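PDB 4LHB: molybdopterin adenylyltransferase from Pyrococcus furiosus, which catalyses the ATP-dependent adenylylation of molybdopterin, releasing diphosphate, a step in the biosynthesis of the molybdenum cofactor. Local coordinates for residues K29-K41 with A90-R104. Sequence-based numbering, arbitrary orientation.
Sequences KTFKFGVITVSDK and ADVVVTTGGTGITRR. With SO4 (sulfate ion), chain F.
Asp91 and Lys32 hold each other near one end of two parallel strands. Asp91 OD2 takes the N-H of Lys32 N at 2.8 Å through its anti lone pair, almost straight at 176°. In return Lys32 O accepts Asp91 N from above its carbonyl plane and Val92 N nearly head-on. The carboxylate reaches back because CG lies beside the backbone N of Asp91 (chi1 -55°). With alanine in place of Asp91, Lys32 N would probably lose this acceptor, and the backbone here would be tied less firmly. From Gly34 to Val38, regular parallel backbone bonds follow, ending with Val38 N to Thr96 O at 2.7 Å.

Side chains meet on both faces. Phe31 CD1 touches Val92 CG2 at 3.7 Å, and the ring edge meets Phe33 CB in plane. On the Val92 face, Thr37 and Thr96 lie side by side, their CG2 methyls 3.5 Å apart, while Thr96 OG1 bonds to Pro160 O. On the other face, Ile36 CD1 meets Val93 CG1 at 4.0 Å.

Beyond the strands, Gly97 and Gly98 pass close to Val38; a CB on either would clash with it. A sulfate, probably from the crystallisation liquor, sits at this glycine-rich loop, where Thr99 N hydrogen-bonds its O3 (2.8 Å). This is consistent with an anion site, probably for a substrate phosphate. Asp40 OD1 makes a long salt bridge to Arg104 NH1 (3.8 Å), and Arg104 is poorly ordered. Asp40 OD2 is bonded to Asp73 N and to Gln150 of a neighbouring subunit.

The pair is central in the mixed sheet of this MoaB/Mog family domain. Strand 64-71 flanks 32-38 and strand 153-159 flanks 92-96. Helix 51-60 packs on Phe33, Val35 and Val94, and helix 107-111 on Thr95 and Val38.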
loop_
_atom_site.group_PDB
_atom_site.type_symbol
_atom_site.label_atom_id
_atom_site.label_comp_id
_atom_site.label_asym_id
_atom_site.label_seq_id
_atom_site.Cartn_x
_atom_site.Cartn_y
_atom_site.Cartn_z
ATOM N N LYS C 29 27.299 -17.121 -15.732
ATOM C CA LYS C 29 27.796 -17.799 -16.969
ATOM C C LYS C 29 26.644 -18.255 -17.878
ATOM O O LYS C 29 26.564 -17.847 -19.052
ATOM C CB LYS C 29 28.738 -18.987 -16.615
ATOM C CG LYS C 29 30.226 -18.604 -16.616
ATOM C CD LYS C 29 31.045 -19.217 -15.479
ATOM C CE LYS C 29 32.387 -18.500 -15.278
ATOM N NZ LYS C 29 32.724 -18.311 -13.830
ATOM N N THR C 30 25.760 -19.086 -17.319
ATOM C CA THR C 30 24.390 -19.267 -17.852
ATOM C C THR C 30 23.292 -19.490 -16.770
ATOM O O THR C 30 23.558 -19.982 -15.681
ATOM C CB THR C 30 24.354 -20.464 -18.784
ATOM O OG1 THR C 30 23.095 -20.478 -19.493
ATOM C CG2 THR C 30 24.624 -21.751 -17.964
ATOM N N PHE C 31 22.045 -19.204 -17.118
ATOM C CA PHE C 31 20.921 -19.356 -16.171
ATOM C C PHE C 31 19.936 -20.473 -16.530
ATOM O O PHE C 31 19.896 -20.995 -17.657
ATOM C CB PHE C 31 20.136 -18.047 -16.114
ATOM C CG PHE C 31 19.545 -17.677 -17.421
ATOM C CD1 PHE C 31 18.253 -18.077 -17.753
ATOM C CD2 PHE C 31 20.277 -16.985 -18.331
ATOM C CE1 PHE C 31 17.693 -17.747 -18.981
ATOM C CE2 PHE C 31 19.729 -16.660 -19.573
ATOM C CZ PHE C 31 18.432 -17.040 -19.908
ATOM N N LYS C 32 19.095 -20.790 -15.565
ATOM C CA LYS C 32 17.999 -21.707 -15.808
ATOM C C LYS C 32 16.705 -20.908 -15.946
ATOM O O LYS C 32 16.550 -19.866 -15.320
ATOM C CB LYS C 32 17.943 -22.735 -14.693
ATOM C CG LYS C 32 19.047 -23.763 -14.800
ATOM C CD LYS C 32 19.586 -24.162 -13.446
ATOM C CE LYS C 32 20.415 -25.451 -13.543
ATOM N NZ LYS C 32 20.613 -26.146 -12.232
ATOM N N PHE C 33 15.794 -21.364 -16.803
ATOM C CA PHE C 33 14.485 -20.722 -16.909
ATOM C C PHE C 33 13.238 -21.600 -17.035
ATOM O O PHE C 33 13.294 -22.770 -17.460
ATOM C CB PHE C 33 14.481 -19.711 -18.021
ATOM C CG PHE C 33 14.342 -20.300 -19.362
ATOM C CD1 PHE C 33 13.122 -20.258 -20.031
ATOM C CD2 PHE C 33 15.435 -20.878 -19.995
ATOM C CE1 PHE C 33 12.993 -20.779 -21.314
ATOM C CE2 PHE C 33 15.309 -21.409 -21.275
ATOM C CZ PHE C 33 14.086 -21.355 -21.942
ATOM N N GLY C 34 12.118 -20.989 -16.624
ATOM C CA GLY C 34 10.799 -21.593 -16.665
ATOM C C GLY C 34 9.871 -20.724 -17.479
ATOM O O GLY C 34 10.088 -19.520 -17.620
ATOM N N VAL C 35 8.843 -21.347 -18.031
ATOM C CA VAL C 35 7.827 -20.643 -18.789
ATOM C C VAL C 35 6.466 -21.113 -18.275
ATOM O O VAL C 35 6.244 -22.333 -18.010
ATOM C CB VAL C 35 7.975 -20.993 -20.264
ATOM C CG1 VAL C 35 7.012 -20.232 -21.142
ATOM C CG2 VAL C 35 9.393 -20.720 -20.700
ATOM N N ILE C 36 5.553 -20.157 -18.099
ATOM C CA ILE C 36 4.176 -20.465 -17.680
ATOM C C ILE C 36 3.218 -19.712 -18.592
ATOM O O ILE C 36 3.240 -18.489 -18.652
ATOM C CB ILE C 36 3.943 -20.088 -16.217
ATOM C CG1 ILE C 36 4.880 -20.897 -15.309
ATOM C CG2 ILE C 36 2.494 -20.339 -15.844
ATOM C CD1 ILE C 36 5.164 -20.330 -13.902
ATOM N N THR C 37 2.389 -20.415 -19.342
ATOM C CA THR C 37 1.403 -19.683 -20.135
ATOM C C THR C 37 0.093 -19.753 -19.340
ATOM O O THR C 37 -0.288 -20.812 -18.872
ATOM C CB THR C 37 1.288 -20.195 -21.606
ATOM O OG1 THR C 37 0.274 -21.180 -21.704
ATOM C CG2 THR C 37 2.558 -20.803 -22.074
ATOM N N VAL C 38 -0.538 -18.619 -19.099
ATOM C CA VAL C 38 -1.784 -18.636 -18.352
ATOM C C VAL C 38 -2.989 -18.337 -19.276
ATOM O O VAL C 38 -3.098 -17.243 -19.884
ATOM C CB VAL C 38 -1.713 -17.772 -17.052
ATOM C CG1 VAL C 38 -0.255 -17.463 -16.653
ATOM C CG2 VAL C 38 -2.546 -16.522 -17.138
ATOM N N SER C 39 -3.867 -19.350 -19.395
ATOM C CA SER C 39 -4.973 -19.357 -20.372
ATOM C C SER C 39 -6.040 -20.394 -20.001
ATOM O O SER C 39 -5.773 -21.614 -20.014
ATOM C CB SER C 39 -4.461 -19.698 -21.791
ATOM O OG SER C 39 -5.466 -19.480 -22.805
ATOM N N ASP C 40 -7.248 -19.920 -19.699
ATOM C CA ASP C 40 -8.355 -20.835 -19.418
ATOM C C ASP C 40 -8.528 -21.779 -20.612
ATOM O O ASP C 40 -8.455 -23.004 -20.447
ATOM C CB ASP C 40 -9.637 -20.071 -19.073
ATOM C CG ASP C 40 -9.713 -19.671 -17.598
ATOM O OD1 ASP C 40 -10.489 -18.756 -17.246
ATOM O OD2 ASP C 40 -9.016 -20.276 -16.761
ATOM N N LYS C 41 -8.671 -21.213 -21.810
ATOM C CA LYS C 41 -8.823 -22.022 -23.049
ATOM C C LYS C 41 -7.639 -22.985 -23.240
ATOM O O LYS C 41 -7.825 -24.196 -23.387
ATOM C CB LYS C 41 -9.078 -21.139 -24.295
ATOM C CG LYS C 41 -10.508 -20.536 -24.342
ATOM C CD LYS C 41 -10.816 -19.516 -25.476
ATOM C CE LYS C 41 -10.010 -18.206 -25.349
ATOM N NZ LYS C 41 -10.701 -16.941 -25.769
ATOM N N ALA C 90 14.949 -22.782 -11.581
ATOM C CA ALA C 90 14.875 -21.574 -12.440
ATOM C C ALA C 90 15.330 -20.299 -11.735
ATOM O O ALA C 90 14.940 -20.060 -10.591
ATOM C CB ALA C 90 13.482 -21.355 -12.967
ATOM N N ASP C 91 16.119 -19.494 -12.450
ATOM C CA ASP C 91 16.571 -18.164 -12.028
ATOM C C ASP C 91 15.716 -17.045 -12.661
ATOM O O ASP C 91 15.667 -15.877 -12.144
ATOM C CB ASP C 91 18.009 -17.902 -12.534
ATOM C CG ASP C 91 18.996 -18.979 -12.109
ATOM O OD1 ASP C 91 19.356 -19.000 -10.911
ATOM O OD2 ASP C 91 19.428 -19.792 -12.976
ATOM N N VAL C 92 15.154 -17.377 -13.822
ATOM C CA VAL C 92 14.316 -16.500 -14.612
ATOM C C VAL C 92 13.008 -17.260 -14.921
ATOM O O VAL C 92 13.042 -18.453 -15.184
ATOM C CB VAL C 92 14.954 -16.156 -15.952
ATOM C CG1 VAL C 92 14.058 -15.211 -16.717
ATOM C CG2 VAL C 92 16.357 -15.582 -15.767
ATOM N N VAL C 93 11.863 -16.595 -14.838
ATOM C CA VAL C 93 10.584 -17.220 -15.140
ATOM C C VAL C 93 9.767 -16.233 -15.920
ATOM O O VAL C 93 9.665 -15.059 -15.555
ATOM C CB VAL C 93 9.780 -17.566 -13.890
ATOM C CG1 VAL C 93 8.396 -18.036 -14.305
ATOM C CG2 VAL C 93 10.497 -18.605 -13.034
ATOM N N VAL C 94 9.162 -16.702 -16.997
ATOM C CA VAL C 94 8.365 -15.844 -17.802
ATOM C C VAL C 94 6.983 -16.395 -18.007
ATOM O O VAL C 94 6.780 -17.552 -18.350
ATOM C CB VAL C 94 9.091 -15.403 -19.072
ATOM C CG1 VAL C 94 10.344 -16.203 -19.302
ATOM C CG2 VAL C 94 8.157 -15.249 -20.253
ATOM N N THR C 95 6.013 -15.555 -17.679
ATOM C CA THR C 95 4.630 -15.936 -17.747
ATOM C C THR C 95 4.163 -15.231 -18.955
ATOM O O THR C 95 4.533 -14.048 -19.178
ATOM C CB THR C 95 3.851 -15.470 -16.487
ATOM O OG1 THR C 95 3.849 -14.012 -16.387
ATOM C CG2 THR C 95 4.510 -16.079 -15.280
ATOM N N THR C 96 3.334 -15.922 -19.718
ATOM C CA THR C 96 2.555 -15.260 -20.756
ATOM C C THR C 96 1.040 -15.404 -20.556
ATOM O O THR C 96 0.536 -16.490 -20.349
ATOM C CB THR C 96 2.946 -15.762 -22.152
ATOM O OG1 THR C 96 2.063 -15.152 -23.103
ATOM C CG2 THR C 96 2.917 -17.310 -22.245
ATOM N N GLY C 97 0.317 -14.301 -20.644
ATOM C CA GLY C 97 -1.144 -14.315 -20.451
ATOM C C GLY C 97 -1.621 -13.851 -19.057
ATOM O O GLY C 97 -0.908 -13.982 -18.052
ATOM N N GLY C 98 -2.817 -13.278 -19.011
ATOM C CA GLY C 98 -3.497 -12.956 -17.755
ATOM C C GLY C 98 -3.140 -11.575 -17.239
ATOM O O GLY C 98 -3.242 -11.308 -15.996
ATOM N N THR C 99 -2.659 -10.727 -18.167
ATOM C CA THR C 99 -2.122 -9.421 -17.811
ATOM C C THR C 99 -3.092 -8.301 -18.139
ATOM O O THR C 99 -2.867 -7.165 -17.748
ATOM C CB THR C 99 -0.766 -9.064 -18.483
ATOM O OG1 THR C 99 -0.968 -8.807 -19.881
ATOM C CG2 THR C 99 0.374 -10.094 -18.168
ATOM N N GLY C 100 -4.182 -8.628 -18.819
ATOM C CA GLY C 100 -5.187 -7.610 -19.217
ATOM C C GLY C 100 -6.114 -7.067 -18.141
ATOM O O GLY C 100 -5.923 -7.263 -16.934
ATOM N N ILE C 101 -7.156 -6.395 -18.610
ATOM C CA ILE C 101 -8.094 -5.735 -17.726
ATOM C C ILE C 101 -9.459 -6.458 -17.483
ATOM O O ILE C 101 -10.384 -5.858 -16.887
ATOM C CB ILE C 101 -8.307 -4.276 -18.180
ATOM C CG1 ILE C 101 -8.949 -4.218 -19.574
ATOM C CG2 ILE C 101 -6.996 -3.500 -18.065
ATOM C CD1 ILE C 101 -9.548 -2.854 -19.862
ATOM N N THR C 102 -9.592 -7.740 -17.859
ATOM C CA THR C 102 -10.835 -8.505 -17.533
ATOM C C THR C 102 -10.752 -9.006 -16.119
ATOM O O THR C 102 -9.685 -8.915 -15.498
ATOM C CB THR C 102 -11.025 -9.734 -18.407
ATOM O OG1 THR C 102 -10.016 -10.720 -18.111
ATOM C CG2 THR C 102 -11.000 -9.366 -19.901
ATOM N N ARG C 103 -11.860 -9.559 -15.621
ATOM C CA ARG C 103 -11.983 -10.079 -14.217
ATOM C C ARG C 103 -11.192 -11.362 -14.091
ATOM O O ARG C 103 -10.714 -11.722 -13.035
ATOM C CB ARG C 103 -13.443 -10.417 -13.910
ATOM C CG ARG C 103 -14.387 -9.234 -13.935
ATOM C CD ARG C 103 -15.865 -9.634 -14.004
ATOM N NE ARG C 103 -16.726 -8.447 -14.003
ATOM C CZ ARG C 103 -16.910 -7.648 -12.946
ATOM N NH1 ARG C 103 -16.322 -7.908 -11.774
ATOM N NH2 ARG C 103 -17.700 -6.580 -13.054
ATOM N N ARG C 104 -11.118 -12.047 -15.216
ATOM C CA ARG C 104 -10.334 -13.235 -15.433
ATOM C C ARG C 104 -8.849 -13.030 -15.057
ATOM O O ARG C 104 -8.265 -13.860 -14.377
ATOM C CB ARG C 104 -10.455 -13.543 -16.950
ATOM C CG ARG C 104 -10.384 -14.992 -17.420
ATOM C CD ARG C 104 -11.238 -15.930 -16.591
ATOM N NE ARG C 104 -12.397 -15.302 -15.955
ATOM C CZ ARG C 104 -13.148 -15.914 -15.041
ATOM N NH1 ARG C 104 -12.861 -17.162 -14.678
ATOM N NH2 ARG C 104 -14.192 -15.284 -14.496
HETATM S S SO4 F . -3.423 -11.032 -21.994
HETATM O O1 SO4 F . -3.921 -12.360 -22.394
HETATM O O2 SO4 F . -4.482 -10.176 -21.432
HETATM O O3 SO4 F . -2.438 -11.232 -20.901
HETATM O O4 SO4 F . -2.858 -10.301 -23.173
#